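Local coordinates for peroxisomal membrane protein PEX15 (Saccharomyces cerevisiae, PDB 5VXV), which anchors to the peroxisomal membrane the AAA-ATPases Pex1 and Pex6, whose complex mediates extraction of the receptor Pex5 from that membrane, at residues 67-81 against 97-109. Numbering follows the deposited sequence. Where two conformers were deposited one is given.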
loop_
_atom_site.group_PDB
_atom_site.type_symbol
_atom_site.label_atom_id
_atom_site.label_comp_id
_atom_site.label_asym_id
_atom_site.label_seq_id
_atom_site.Cartn_x
_atom_site.Cartn_y
_atom_site.Cartn_z
ATOM N N LEU A 67 -8.772 11.596 2.141
ATOM C CA LEU A 67 -8.087 11.504 3.426
ATOM C C LEU A 67 -8.894 10.705 4.440
ATOM O O LEU A 67 -8.315 10.018 5.290
ATOM C CB LEU A 67 -7.793 12.903 3.970
ATOM C CG LEU A 67 -6.681 13.678 3.259
ATOM C CD1 LEU A 67 -6.590 15.100 3.792
ATOM C CD2 LEU A 67 -5.346 12.971 3.415
ATOM N N ASN A 68 -10.224 10.777 4.371
ATOM C CA ASN A 68 -11.047 10.018 5.306
ATOM C C ASN A 68 -10.875 8.518 5.105
ATOM O O ASN A 68 -10.984 7.748 6.067
ATOM C CB ASN A 68 -12.514 10.410 5.148
ATOM C CG ASN A 68 -13.302 10.240 6.430
ATOM N N ILE A 69 -10.594 8.084 3.876
ATOM C CA ILE A 69 -10.474 6.654 3.607
ATOM C C ILE A 69 -9.090 6.123 3.974
ATOM O O ILE A 69 -8.954 4.941 4.309
ATOM C CB ILE A 69 -10.795 6.358 2.130
ATOM C CG1 ILE A 69 -12.188 6.880 1.755
ATOM C CG2 ILE A 69 -10.694 4.863 1.843
ATOM C CD1 ILE A 69 -13.326 6.327 2.601
ATOM N N PHE A 70 -8.048 6.957 3.911
ATOM C CA PHE A 70 -6.676 6.477 4.059
ATOM C C PHE A 70 -5.949 7.059 5.268
ATOM O O PHE A 70 -4.743 6.825 5.417
ATOM C CB PHE A 70 -5.873 6.768 2.787
ATOM C CG PHE A 70 -6.420 6.092 1.560
ATOM C CD1 PHE A 70 -6.537 4.711 1.507
ATOM C CD2 PHE A 70 -6.807 6.833 0.462
ATOM C CE1 PHE A 70 -7.037 4.087 0.385
ATOM C CE2 PHE A 70 -7.311 6.215 -0.664
ATOM C CZ PHE A 70 -7.424 4.837 -0.704
ATOM N N THR A 71 -6.636 7.806 6.128
ATOM C CA THR A 71 -6.071 8.250 7.397
ATOM C C THR A 71 -6.380 7.185 8.443
ATOM O O THR A 71 -7.549 6.866 8.684
ATOM C CB THR A 71 -6.634 9.613 7.803
ATOM O OG1 THR A 71 -6.281 10.588 6.815
ATOM C CG2 THR A 71 -6.077 10.059 9.151
ATOM N N LEU A 72 -5.328 6.651 9.070
ATOM C CA LEU A 72 -5.413 5.336 9.699
ATOM C C LEU A 72 -6.445 5.274 10.818
ATOM O O LEU A 72 -7.057 4.220 11.027
ATOM C CB LEU A 72 -4.038 4.924 10.229
ATOM C CG LEU A 72 -2.946 4.742 9.174
ATOM C CD1 LEU A 72 -1.620 4.395 9.833
ATOM C CD2 LEU A 72 -3.338 3.669 8.162
ATOM N N ASP A 73 -6.658 6.366 11.549
ATOM C CA ASP A 73 -7.489 6.320 12.744
ATOM C C ASP A 73 -8.900 6.859 12.530
ATOM O O ASP A 73 -9.634 7.022 13.509
ATOM C CB ASP A 73 -6.812 7.080 13.887
ATOM C CG ASP A 73 -6.438 8.498 13.508
ATOM O OD1 ASP A 73 -6.863 8.964 12.431
ATOM O OD2 ASP A 73 -5.720 9.151 14.297
ATOM N N THR A 74 -9.308 7.129 11.282
ATOM C CA THR A 74 -10.698 7.525 11.089
ATOM C C THR A 74 -11.605 6.295 11.108
ATOM O O THR A 74 -11.171 5.189 10.774
ATOM C CB THR A 74 -10.896 8.265 9.766
ATOM O OG1 THR A 74 -10.746 7.351 8.671
ATOM C CG2 THR A 74 -9.906 9.411 9.618
ATOM N N PRO A 75 -12.870 6.462 11.501
ATOM C CA PRO A 75 -13.803 5.327 11.408
ATOM C C PRO A 75 -13.906 4.766 10.002
ATOM O O PRO A 75 -14.002 3.545 9.830
ATOM C CB PRO A 75 -15.133 5.930 11.884
ATOM C CG PRO A 75 -14.742 7.089 12.733
ATOM C CD PRO A 75 -13.495 7.643 12.121
ATOM N N GLN A 76 -13.875 5.631 8.986
ATOM C CA GLN A 76 -14.044 5.171 7.612
ATOM C C GLN A 76 -12.836 4.367 7.141
ATOM O O GLN A 76 -12.986 3.382 6.410
ATOM C CB GLN A 76 -14.292 6.365 6.688
ATOM C CG GLN A 76 -15.531 7.183 7.044
ATOM C CD GLN A 76 -15.228 8.358 7.966
ATOM O OE1 GLN A 76 -14.347 8.287 8.823
ATOM N NE2 GLN A 76 -15.960 9.450 7.783
ATOM N N CYS A 77 -11.629 4.770 7.544
ATOM C CA CYS A 77 -10.441 4.005 7.177
ATOM C C CYS A 77 -10.433 2.648 7.869
ATOM O O CYS A 77 -10.120 1.627 7.248
ATOM C CB CYS A 77 -9.180 4.794 7.526
ATOM S SG CYS A 77 -7.631 3.965 7.093
ATOM N N ILE A 78 -10.790 2.619 9.156
ATOM C CA ILE A 78 -10.874 1.355 9.880
ATOM C C ILE A 78 -11.837 0.405 9.179
ATOM O O ILE A 78 -11.540 -0.783 9.001
ATOM C CB ILE A 78 -11.284 1.615 11.342
ATOM C CG1 ILE A 78 -10.150 2.336 12.076
ATOM C CG2 ILE A 78 -11.632 0.311 12.061
ATOM C CD1 ILE A 78 -10.558 2.963 13.391
ATOM N N GLU A 79 -12.999 0.915 8.762
ATOM C CA GLU A 79 -13.975 0.070 8.080
ATOM C C GLU A 79 -13.472 -0.358 6.706
ATOM O O GLU A 79 -13.628 -1.524 6.319
ATOM C CB GLU A 79 -15.310 0.807 7.955
ATOM N N THR A 80 -12.874 0.567 5.951
ATOM C CA THR A 80 -12.343 0.211 4.639
ATOM C C THR A 80 -11.246 -0.835 4.768
ATOM O O THR A 80 -11.186 -1.786 3.980
ATOM C CB THR A 80 -11.809 1.455 3.926
ATOM O OG1 THR A 80 -12.845 2.436 3.829
ATOM C CG2 THR A 80 -11.318 1.105 2.520
ATOM N N ARG A 81 -10.372 -0.672 5.764
ATOM C CA ARG A 81 -9.304 -1.637 5.998
ATOM C C ARG A 81 -9.870 -3.027 6.259
ATOM O O ARG A 81 -9.366 -4.022 5.724
ATOM C CB ARG A 81 -8.439 -1.165 7.171
ATOM C CG ARG A 81 -6.987 -1.588 7.093
ATOM C CD ARG A 81 -6.070 -0.625 7.839
ATOM N NE ARG A 81 -6.275 -0.638 9.287
ATOM C CZ ARG A 81 -6.656 0.406 10.025
ATOM N NH1 ARG A 81 -6.894 1.592 9.474
ATOM N NH2 ARG A 81 -6.797 0.265 11.335
ATOM N N PHE A 97 -3.844 -0.389 -1.269
ATOM C CA PHE A 97 -4.376 0.334 -0.120
ATOM C C PHE A 97 -3.254 0.832 0.783
ATOM O O PHE A 97 -3.243 1.998 1.193
ATOM C CB PHE A 97 -5.342 -0.561 0.658
ATOM C CG PHE A 97 -5.843 0.059 1.929
ATOM C CD1 PHE A 97 -6.949 0.895 1.923
ATOM C CD2 PHE A 97 -5.201 -0.185 3.132
ATOM C CE1 PHE A 97 -7.402 1.471 3.094
ATOM C CE2 PHE A 97 -5.652 0.388 4.306
ATOM C CZ PHE A 97 -6.753 1.217 4.285
ATOM N N PHE A 98 -2.294 -0.040 1.105
ATOM C CA PHE A 98 -1.183 0.384 1.951
ATOM C C PHE A 98 -0.403 1.522 1.299
ATOM O O PHE A 98 -0.007 2.479 1.973
ATOM C CB PHE A 98 -0.260 -0.800 2.259
ATOM C CG PHE A 98 -0.822 -1.780 3.265
ATOM C CD1 PHE A 98 -1.516 -1.336 4.380
ATOM C CD2 PHE A 98 -0.655 -3.145 3.092
ATOM C CE1 PHE A 98 -2.027 -2.233 5.302
ATOM C CE2 PHE A 98 -1.165 -4.046 4.012
ATOM C CZ PHE A 98 -1.852 -3.586 5.117
ATOM N N ARG A 99 -0.189 1.450 -0.017
ATOM C CA ARG A 99 0.528 2.528 -0.693
ATOM C C ARG A 99 -0.242 3.840 -0.596
ATOM O O ARG A 99 0.361 4.915 -0.493
ATOM C CB ARG A 99 0.790 2.160 -2.153
ATOM C CG ARG A 99 1.875 1.109 -2.335
ATOM C CD ARG A 99 2.401 1.081 -3.766
ATOM N NE ARG A 99 1.405 0.588 -4.715
ATOM C CZ ARG A 99 1.301 -0.674 -5.123
ATOM N NH1 ARG A 99 2.136 -1.606 -4.677
ATOM N NH2 ARG A 99 0.356 -1.008 -5.988
ATOM N N CYS A 100 -1.576 3.776 -0.623
ATOM C CA CYS A 100 -2.376 4.989 -0.479
ATOM C C CYS A 100 -2.251 5.570 0.925
ATOM O O CYS A 100 -2.171 6.792 1.091
ATOM C CB CYS A 100 -3.839 4.699 -0.815
ATOM S SG CYS A 100 -4.132 4.372 -2.569
ATOM N N CYS A 101 -2.229 4.714 1.951
ATOM C CA CYS A 101 -1.996 5.201 3.308
ATOM C C CYS A 101 -0.633 5.871 3.416
ATOM O O CYS A 101 -0.489 6.911 4.069
ATOM C CB CYS A 101 -2.100 4.050 4.308
ATOM S SG CYS A 101 -3.739 3.299 4.431
ATOM N N ILE A 102 0.378 5.287 2.773
ATOM C CA ILE A 102 1.718 5.864 2.785
ATOM C C ILE A 102 1.714 7.236 2.123
ATOM O O ILE A 102 2.370 8.171 2.592
ATOM C CB ILE A 102 2.701 4.897 2.098
ATOM C CG1 ILE A 102 2.886 3.640 2.953
ATOM C CG2 ILE A 102 4.048 5.569 1.832
ATOM C CD1 ILE A 102 3.498 2.473 2.212
ATOM N N LYS A 103 0.968 7.373 1.026
ATOM C CA LYS A 103 0.934 8.646 0.309
ATOM C C LYS A 103 0.363 9.761 1.174
ATOM O O LYS A 103 0.785 10.918 1.055
ATOM C CB LYS A 103 0.127 8.503 -0.979
ATOM C CG LYS A 103 0.922 7.891 -2.116
ATOM C CD LYS A 103 0.068 7.669 -3.346
ATOM C CE LYS A 103 0.851 6.954 -4.434
ATOM N NZ LYS A 103 -0.016 6.572 -5.580
ATOM N N VAL A 104 -0.593 9.439 2.048
ATOM C CA VAL A 104 -1.141 10.441 2.961
ATOM C C VAL A 104 -0.070 10.898 3.944
ATOM O O VAL A 104 0.154 12.098 4.136
ATOM C CB VAL A 104 -2.374 9.879 3.696
ATOM C CG1 VAL A 104 -2.792 10.797 4.849
ATOM C CG2 VAL A 104 -3.531 9.693 2.727
ATOM N N ILE A 105 0.604 9.942 4.584
ATOM C CA ILE A 105 1.638 10.283 5.556
ATOM C C ILE A 105 2.747 11.083 4.890
ATOM O O ILE A 105 3.260 12.056 5.456
ATOM C CB ILE A 105 2.186 9.001 6.213
ATOM C CG1 ILE A 105 1.074 8.276 6.977
ATOM C CG2 ILE A 105 3.349 9.326 7.150
ATOM C CD1 ILE A 105 1.444 6.870 7.419
ATOM N N GLN A 106 3.129 10.690 3.675
ATOM C CA GLN A 106 4.309 11.261 3.036
ATOM C C GLN A 106 4.074 12.698 2.582
ATOM O O GLN A 106 4.969 13.542 2.701
ATOM C CB GLN A 106 4.719 10.381 1.855
ATOM C CG GLN A 106 5.961 10.841 1.119
ATOM C CD GLN A 106 6.345 9.891 0.002
ATOM O OE1 GLN A 106 5.708 8.856 -0.194
ATOM N NE2 GLN A 106 7.387 10.239 -0.741
ATOM N N PHE A 107 2.885 13.001 2.056
ATOM C CA PHE A 107 2.647 14.281 1.400
ATOM C C PHE A 107 1.601 15.158 2.075
ATOM O O PHE A 107 1.707 16.384 1.988
ATOM C CB PHE A 107 2.225 14.059 -0.062
ATOM C CG PHE A 107 3.257 13.346 -0.889
ATOM C CD1 PHE A 107 4.459 13.960 -1.201
ATOM C CD2 PHE A 107 3.023 12.065 -1.358
ATOM C CE1 PHE A 107 5.411 13.307 -1.963
ATOM C CE2 PHE A 107 3.970 11.407 -2.121
ATOM C CZ PHE A 107 5.166 12.029 -2.423
ATOM N N ASN A 108 0.592 14.582 2.728
ATOM C CA ASN A 108 -0.449 15.394 3.346
ATOM C C ASN A 108 -0.095 15.848 4.754
ATOM O O ASN A 108 -0.643 16.855 5.217
ATOM C CB ASN A 108 -1.774 14.627 3.377
ATOM C CG ASN A 108 -2.445 14.572 2.019
ATOM O OD1 ASN A 108 -2.356 13.573 1.308
ATOM N ND2 ASN A 108 -3.122 15.656 1.649
ATOM N N LEU A 109 0.801 15.145 5.438
ATOM C CA LEU A 109 1.250 15.551 6.762
ATOM C C LEU A 109 2.501 16.411 6.650
ATOM O O LEU A 109 3.423 16.095 5.893
ATOM C CB LEU A 109 1.534 14.327 7.634
ATOM C CG LEU A 109 0.351 13.395 7.904
ATOM C CD1 LEU A 109 0.778 12.248 8.811
ATOM C CD2 LEU A 109 -0.821 14.150 8.518
HETATM O O HOH W 1 -2.175 7.026 6.287
#
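F97 meets F70 in a knobs-into-holes interface of the largely helical, predicted cytoplasmic part of PEX15, where helix 91-108 packs on the end of helix 60-70, the turn after it and the start of helix 75-86. The F97 side chain is a knob among F70, C77, T80 and R81; with CG anti to its backbone N (chi1 175°), the ring, flat and long enough to fit between the helices, reaches over to helix 75-86. C77 SG lies at its edge, 4.0 Å from F97 CZ, while the aliphatic part of R81 crosses it at about a right angle, R81 CG 3.7 Å from F97 CE2. The same arginine is steadied from its own segment, NH1 donating to a lone pair of L72 O. The phenyl rings of F70 and F97 meet obliquely, planes 56° apart, with F97 CD1 near the plane of the F70 ring.

One turn on, C100 is small enough to let F70 come close: its CB sits 3.4 Å from the F70 ring centroid, almost on the ring normal, and SG adds a sulfur-aromatic contact over the same face. I69 CG2 covers the opposite face, so the ring is clamped between the two. Replacing the F70 ring with an alanine here is likely to leave a gap among F97, C100, C101 and V104 and the F97 ring freer to shift. C101, another slim residue, lets the backbones approach, F70 CA and C101 CA being 4.9 Å apart, and its SG touches L72 CD2. Here one water bridges the backbones, donating to F70 O and to C101 O.

Branched V104 fills the next space with both methyls: V104 CG2 packs on F70 CB at 3.7 Å, CG1 on L67 CD2. N108, partly exposed at the end of this apolar seam, suits a place where a polar amide can lie against that leucine methyl, L67 CD2 being 3.6 Å from N108 CG.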